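Local coordinates for glyoxalase 3 (Candida albicans, PDB 4LRU), which converts methylglyoxal to D-lactate in a single glutathione-independent step, detoxifying methylglyoxal made by the cell's own metabolism, at residues V134-C139 against E230-A235; E37-K42 against Y100-G105. All blocks are in the same frame, centred on the assembly; numbering follows the deposited sequence. Where two conformers were deposited one is given.

Contact 1: residues V134-C139 against E230-A235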
loop_
_atom_site.group_PDB
_atom_site.type_symbol
_atom_site.label_atom_id
_atom_site.label_comp_id
_atom_site.label_asym_id
_atom_site.label_seq_id
_atom_site.Cartn_x
_atom_site.Cartn_y
_atom_site.Cartn_z
ATOM N N VAL A 134 0.124 10.509 8.900
ATOM C CA VAL A 134 -0.275 10.413 7.502
ATOM C C VAL A 134 -0.570 8.951 7.181
ATOM O O VAL A 134 0.219 8.051 7.512
ATOM C CB VAL A 134 0.806 11.003 6.567
ATOM C CG1 VAL A 134 0.580 10.573 5.123
ATOM C CG2 VAL A 134 0.812 12.517 6.678
ATOM N N VAL A 135 -1.708 8.728 6.528
ATOM C CA VAL A 135 -2.108 7.404 6.073
ATOM C C VAL A 135 -2.133 7.404 4.545
ATOM O O VAL A 135 -2.672 8.325 3.917
ATOM C CB VAL A 135 -3.500 7.021 6.613
ATOM C CG1 VAL A 135 -3.945 5.676 6.051
ATOM C CG2 VAL A 135 -3.489 6.988 8.132
ATOM N N SER A 136 -1.541 6.372 3.959
ATOM C CA SER A 136 -1.202 6.369 2.546
ATOM C C SER A 136 -1.235 4.954 1.999
ATOM O O SER A 136 -1.115 3.976 2.738
ATOM C CB SER A 136 0.163 6.995 2.329
ATOM O OG SER A 136 1.168 6.228 2.960
ATOM N N ALA A 137 -1.401 4.850 0.690
ATOM C CA ALA A 137 -1.332 3.575 0.008
ATOM C C ALA A 137 -1.127 3.798 -1.479
ATOM O O ALA A 137 -1.483 4.843 -2.032
ATOM C CB ALA A 137 -2.606 2.785 0.253
ATOM N N VAL A 138 -0.582 2.781 -2.123
ATOM C CA VAL A 138 -0.394 2.812 -3.571
ATOM C C VAL A 138 -1.112 1.639 -4.238
ATOM O O VAL A 138 -1.243 0.566 -3.664
ATOM C CB VAL A 138 1.100 2.840 -3.934
ATOM C CG1 VAL A 138 1.809 1.555 -3.525
ATOM C CG2 VAL A 138 1.293 3.101 -5.425
ATOM N N CYS A 139 -1.588 1.875 -5.463
ATOM C CA CYS A 139 -2.061 0.803 -6.353
ATOM C C CYS A 139 -3.380 0.207 -5.845
ATOM O O CYS A 139 -4.369 0.920 -5.796
ATOM C CB CYS A 139 -0.976 -0.249 -6.527
ATOM S SG CYS A 139 -1.279 -1.408 -7.875
ATOM N N GLU A 230 7.277 10.099 -1.417
ATOM C CA GLU A 230 7.767 11.466 -1.343
ATOM C C GLU A 230 6.636 12.391 -0.928
ATOM O O GLU A 230 6.847 13.316 -0.143
ATOM C CB GLU A 230 8.353 11.915 -2.690
ATOM C CG GLU A 230 9.609 11.164 -3.102
ATOM C CD GLU A 230 10.122 11.612 -4.469
ATOM O OE1 GLU A 230 9.297 12.107 -5.273
ATOM O OE2 GLU A 230 11.342 11.470 -4.742
ATOM N N ASP A 231 5.437 12.158 -1.450
ATOM C CA ASP A 231 4.307 13.046 -1.147
ATOM C C ASP A 231 3.743 12.781 0.269
ATOM O O ASP A 231 3.140 13.667 0.880
ATOM C CB ASP A 231 3.228 12.884 -2.214
ATOM C CG ASP A 231 3.608 13.556 -3.544
ATOM O OD1 ASP A 231 4.526 14.409 -3.558
ATOM O OD2 ASP A 231 2.972 13.241 -4.567
ATOM N N VAL A 232 3.951 11.571 0.790
ATOM C CA VAL A 232 3.710 11.326 2.201
ATOM C C VAL A 232 4.608 12.220 3.055
ATOM O O VAL A 232 4.141 12.893 3.968
ATOM C CB VAL A 232 3.933 9.827 2.563
ATOM C CG1 VAL A 232 4.049 9.641 4.073
ATOM C CG2 VAL A 232 2.789 8.978 2.018
ATOM N N ILE A 233 5.898 12.239 2.749
ATOM C CA ILE A 233 6.833 13.103 3.491
ATOM C C ILE A 233 6.378 14.565 3.423
ATOM O O ILE A 233 6.347 15.270 4.437
ATOM C CB ILE A 233 8.278 12.945 2.986
ATOM C CG1 ILE A 233 8.770 11.526 3.318
ATOM C CG2 ILE A 233 9.187 14.019 3.580
ATOM C CD1 ILE A 233 10.064 11.116 2.662
ATOM N N ALA A 234 5.996 15.008 2.227
ATOM C CA ALA A 234 5.525 16.381 2.031
ATOM C C ALA A 234 4.323 16.702 2.920
ATOM O O ALA A 234 4.200 17.825 3.433
ATOM C CB ALA A 234 5.159 16.600 0.568
ATOM N N ALA A 235 3.407 15.745 3.045
ATOM C CA ALA A 235 2.158 15.978 3.780
ATOM C C ALA A 235 2.390 15.911 5.290
ATOM O O ALA A 235 1.685 16.559 6.066
ATOM C CB ALA A 235 1.084 14.984 3.356
#

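Contact 2: residues E37-K42 against Y100-G105. With EDO (1,2-ethanediol), chain B.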
loop_
_atom_site.group_PDB
_atom_site.type_symbol
_atom_site.label_atom_id
_atom_site.label_comp_id
_atom_site.label_asym_id
_atom_site.label_seq_id
_atom_site.Cartn_x
_atom_site.Cartn_y
_atom_site.Cartn_z
ATOM N N GLU A 37 12.803 2.450 0.605
ATOM C CA GLU A 37 14.050 3.177 0.359
ATOM C C GLU A 37 13.871 4.689 0.529
ATOM O O GLU A 37 14.776 5.361 1.025
ATOM C CB GLU A 37 14.615 2.839 -1.021
ATOM C CG GLU A 37 15.219 1.444 -1.120
ATOM C CD GLU A 37 16.507 1.345 -0.339
ATOM O OE1 GLU A 37 17.548 1.841 -0.835
ATOM O OE2 GLU A 37 16.488 0.793 0.773
ATOM N N VAL A 38 12.736 5.223 0.092
ATOM C CA VAL A 38 12.469 6.660 0.237
ATOM C C VAL A 38 12.461 7.031 1.722
ATOM O O VAL A 38 13.118 7.979 2.148
ATOM C CB VAL A 38 11.136 7.049 -0.408
ATOM C CG1 VAL A 38 10.730 8.462 -0.021
ATOM C CG2 VAL A 38 11.253 6.915 -1.913
ATOM N N PHE A 39 11.715 6.268 2.510
ATOM C CA PHE A 39 11.628 6.531 3.937
ATOM C C PHE A 39 12.958 6.264 4.653
ATOM O O PHE A 39 13.308 6.975 5.593
ATOM C CB PHE A 39 10.501 5.705 4.544
ATOM C CG PHE A 39 9.123 6.076 4.048
ATOM C CD1 PHE A 39 8.710 7.393 3.978
ATOM C CD2 PHE A 39 8.211 5.089 3.727
ATOM C CE1 PHE A 39 7.444 7.722 3.537
ATOM C CE2 PHE A 39 6.941 5.407 3.293
ATOM C CZ PHE A 39 6.544 6.724 3.209
ATOM N N ARG A 40 13.698 5.251 4.215
ATOM C CA ARG A 40 15.001 4.968 4.807
ATOM C C ARG A 40 15.950 6.138 4.576
ATOM O O ARG A 40 16.638 6.592 5.497
ATOM C CB ARG A 40 15.609 3.690 4.232
ATOM C CG ARG A 40 16.935 3.307 4.870
ATOM C CD ARG A 40 17.595 2.108 4.198
ATOM N NE ARG A 40 17.898 2.362 2.791
ATOM C CZ ARG A 40 18.898 3.126 2.354
ATOM N NH1 ARG A 40 19.734 3.713 3.210
ATOM N NH2 ARG A 40 19.081 3.301 1.051
ATOM N N LYS A 41 16.003 6.624 3.337
ATOM C CA LYS A 41 16.911 7.712 3.004
ATOM C C LYS A 41 16.536 8.989 3.751
ATOM O O LYS A 41 17.405 9.781 4.132
ATOM C CB LYS A 41 16.958 7.956 1.490
ATOM C CG LYS A 41 17.696 6.864 0.730
ATOM C CD LYS A 41 17.374 6.879 -0.761
ATOM C CE LYS A 41 17.762 5.557 -1.418
ATOM N NZ LYS A 41 17.461 5.518 -2.878
ATOM N N LYS A 42 15.246 9.133 4.030
ATOM C CA LYS A 42 14.742 10.257 4.817
ATOM C C LYS A 42 15.171 10.191 6.293
ATOM O O LYS A 42 15.211 11.207 6.968
ATOM C CB LYS A 42 13.216 10.312 4.708
ATOM C CG LYS A 42 12.576 11.466 5.469
ATOM C CD LYS A 42 12.971 12.836 4.934
ATOM C CE LYS A 42 12.306 13.949 5.741
ATOM N NZ LYS A 42 12.925 15.283 5.540
ATOM N N TYR A 100 3.419 4.022 15.748
ATOM C CA TYR A 100 3.629 4.418 14.347
ATOM C C TYR A 100 3.095 5.813 14.053
ATOM O O TYR A 100 2.098 6.238 14.631
ATOM C CB TYR A 100 3.043 3.375 13.371
ATOM C CG TYR A 100 3.653 2.053 13.699
ATOM C CD1 TYR A 100 4.973 1.783 13.353
ATOM C CD2 TYR A 100 3.009 1.178 14.557
ATOM C CE1 TYR A 100 5.617 0.648 13.796
ATOM C CE2 TYR A 100 3.640 0.036 15.001
ATOM C CZ TYR A 100 4.938 -0.225 14.615
ATOM O OH TYR A 100 5.569 -1.354 15.078
ATOM N N ASP A 101 3.791 6.519 13.158
ATOM C CA ASP A 101 3.419 7.878 12.777
ATOM C C ASP A 101 2.982 8.022 11.321
ATOM O O ASP A 101 2.384 9.031 10.958
ATOM C CB ASP A 101 4.591 8.823 13.033
ATOM C CG ASP A 101 4.789 9.128 14.496
ATOM O OD1 ASP A 101 3.925 8.761 15.328
ATOM O OD2 ASP A 101 5.813 9.767 14.834
ATOM N N ILE A 102 3.339 7.054 10.488
ATOM C CA ILE A 102 2.912 6.971 9.093
ATOM C C ILE A 102 2.455 5.533 8.845
ATOM O O ILE A 102 3.069 4.580 9.360
ATOM C CB ILE A 102 4.104 7.295 8.158
ATOM C CG1 ILE A 102 4.489 8.765 8.311
ATOM C CG2 ILE A 102 3.798 6.948 6.709
ATOM C CD1 ILE A 102 5.809 9.135 7.684
ATOM N N PHE A 103 1.372 5.383 8.086
ATOM C CA PHE A 103 0.948 4.092 7.591
ATOM C C PHE A 103 1.063 4.147 6.082
ATOM O O PHE A 103 0.529 5.054 5.451
ATOM C CB PHE A 103 -0.497 3.801 7.995
ATOM C CG PHE A 103 -1.000 2.456 7.532
ATOM C CD1 PHE A 103 -1.459 2.278 6.241
ATOM C CD2 PHE A 103 -1.013 1.368 8.405
ATOM C CE1 PHE A 103 -1.951 1.055 5.830
ATOM C CE2 PHE A 103 -1.484 0.134 7.991
ATOM C CZ PHE A 103 -1.949 -0.027 6.707
ATOM N N PHE A 104 1.776 3.189 5.504
ATOM C CA PHE A 104 1.884 3.094 4.038
ATOM C C PHE A 104 1.495 1.699 3.554
ATOM O O PHE A 104 2.156 0.715 3.880
ATOM C CB PHE A 104 3.307 3.428 3.592
ATOM C CG PHE A 104 3.458 3.562 2.109
ATOM C CD1 PHE A 104 3.419 2.447 1.286
ATOM C CD2 PHE A 104 3.622 4.827 1.514
ATOM C CE1 PHE A 104 3.544 2.572 -0.086
ATOM C CE2 PHE A 104 3.741 4.937 0.145
ATOM C CZ PHE A 104 3.714 3.815 -0.655
ATOM N N GLY A 105 0.410 1.620 2.795
ATOM C CA GLY A 105 -0.041 0.358 2.221
ATOM C C GLY A 105 0.597 0.051 0.883
ATOM O O GLY A 105 0.215 0.621 -0.140
HETATM C C1 EDO B . 13.929 6.087 -4.508
HETATM O O1 EDO B . 14.737 6.430 -3.376
HETATM C C2 EDO B . 13.717 4.577 -4.584
HETATM O O2 EDO B . 14.969 3.896 -4.449
#

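Contact 1: residues V134-C139 against E230-A235
Val134 and Ser136 on the strand face Val232 and Ala235 on the helix, the two segments running almost antiparallel at 165° with their axes 9.0 Å apart at closest approach. All the touching is done by side chains and a little helix backbone; no hydrogen bond crosses between the two. Val134 uses both of its methyls. Its CG1 meets CG1 of Val232 at 3.7 Å, while CG2 points to the next turn of the helix and rests 4.1 Å from CB of Ala235, close to the carbonyl carbon of that residue as well. In this way one valine spans Val232 and Ala235, about a turn apart on the helix face turned to the sheet. Val232 is split likewise: CG1, anti to the backbone N (chi1 165°), goes to Val134, and CG2 falls anti to the carbonyl carbon and reaches further along the strand to Ser136. There the packing is tight, with Val232 CG2 only 3.3 Å from Ser136 CB and equally near the hydroxyl oxygen.

This is the alpha/beta/alpha sandwich of the DJ-1 superfamily, in which helix 225-236, close to the C-terminus, packs on one face of the central sheet, and strand 134-138 leads straight into Cys139, inferred to be an active-site residue; the touching side chains themselves lie away from it. Val217 on the adjoining strand 216-219 touches Val232 and Ala235 too, and Ile102 on the other neighbouring strand also reaches Val232, so the helix sits over three strands rather than one.

Ser136 OG is the one side-chain oxygen in this otherwise apolar patch. Its chi1 of 64° sets the hydroxyl between the backbone N and the carbonyl carbon, and its hydrogen bond goes to the backbone O of Phe103 on strand 102-105, satisfying the buried oxygen within the sheet while a valine methyl lies against it.

Contact 2: residues E37-K42 against Y100-G105
Phe39 reaches from the helix to Phe104 and Ile102 on the strand. The closest approach is between the rings: CE2 of Phe39 lies 3.8 Å from CD2 of Phe104, with CZ of Phe39 almost as near to the same carbon. That CD2 atom sits at the edge of the Phe39 ring, near its plane. The planes are turned 76° to each other and the centroids stand 5.8 Å apart, an oblique aromatic pair. Ile102 makes the looser second contact, its CG2 methyl 4.5 Å from CZ of Phe39.

The torsion of Phe39 explains how the rings meet: CG stands beside its backbone N and anti to the carbonyl carbon (chi1 -65°), carrying the ring off the helix toward the sheet. Further out, Tyr44 touches both Phe39 and Ile102, and helix 225-236 adds Phe236 on Ile102 and Thr228 on Phe104. Strand 102-105 itself is held between strands 6-10 and 134-138 in the parallel core of the sheet, and helix 29-42 lies beside helix 225-236 in the helical layer on this face.

Away from the sheet the same helix is polar. Arg40 grips Glu37 side-on, NH2 to OE1 at 2.8 Å and NE to OE2 at 2.9 Å. Both bonds are nearly straight and lie close to the guanidinium plane, but they meet the carboxylate from above its plane. Lys41 NZ donates to O1 of an ethanediol, probably from the crystallisation liquor, at 2.9 Å. With the Glu37-Arg40 pair and Lys41 turned away from the strand, the helix meets it through apolar packing of two aromatic rings and a methyl, with no hydrogen bond or salt bridge between the two segments.

Both contacts are buried and apolar, and both set a helix on the central, mostly parallel sheet, on neighbouring strands: 102-105 in contact 2 and 134-138 in contact 1. They meet directly, since the backbone O of Ser136 lies 2.8 Å from the backbone N of Gly105, a probable hydrogen bond of the sheet. Contact 1 packs small aliphatic groups closely beneath helix 225-236, whereas contact 2 bridges a wider gap with phenylalanine rings beneath helix 29-42. The two helices also touch, Val38 against Ile233. Their polar groups are placed differently: a buried serine hydroxyl lies within contact 1, while the charged groups in contact 2 belong to parts of its segments outside the apolar interface.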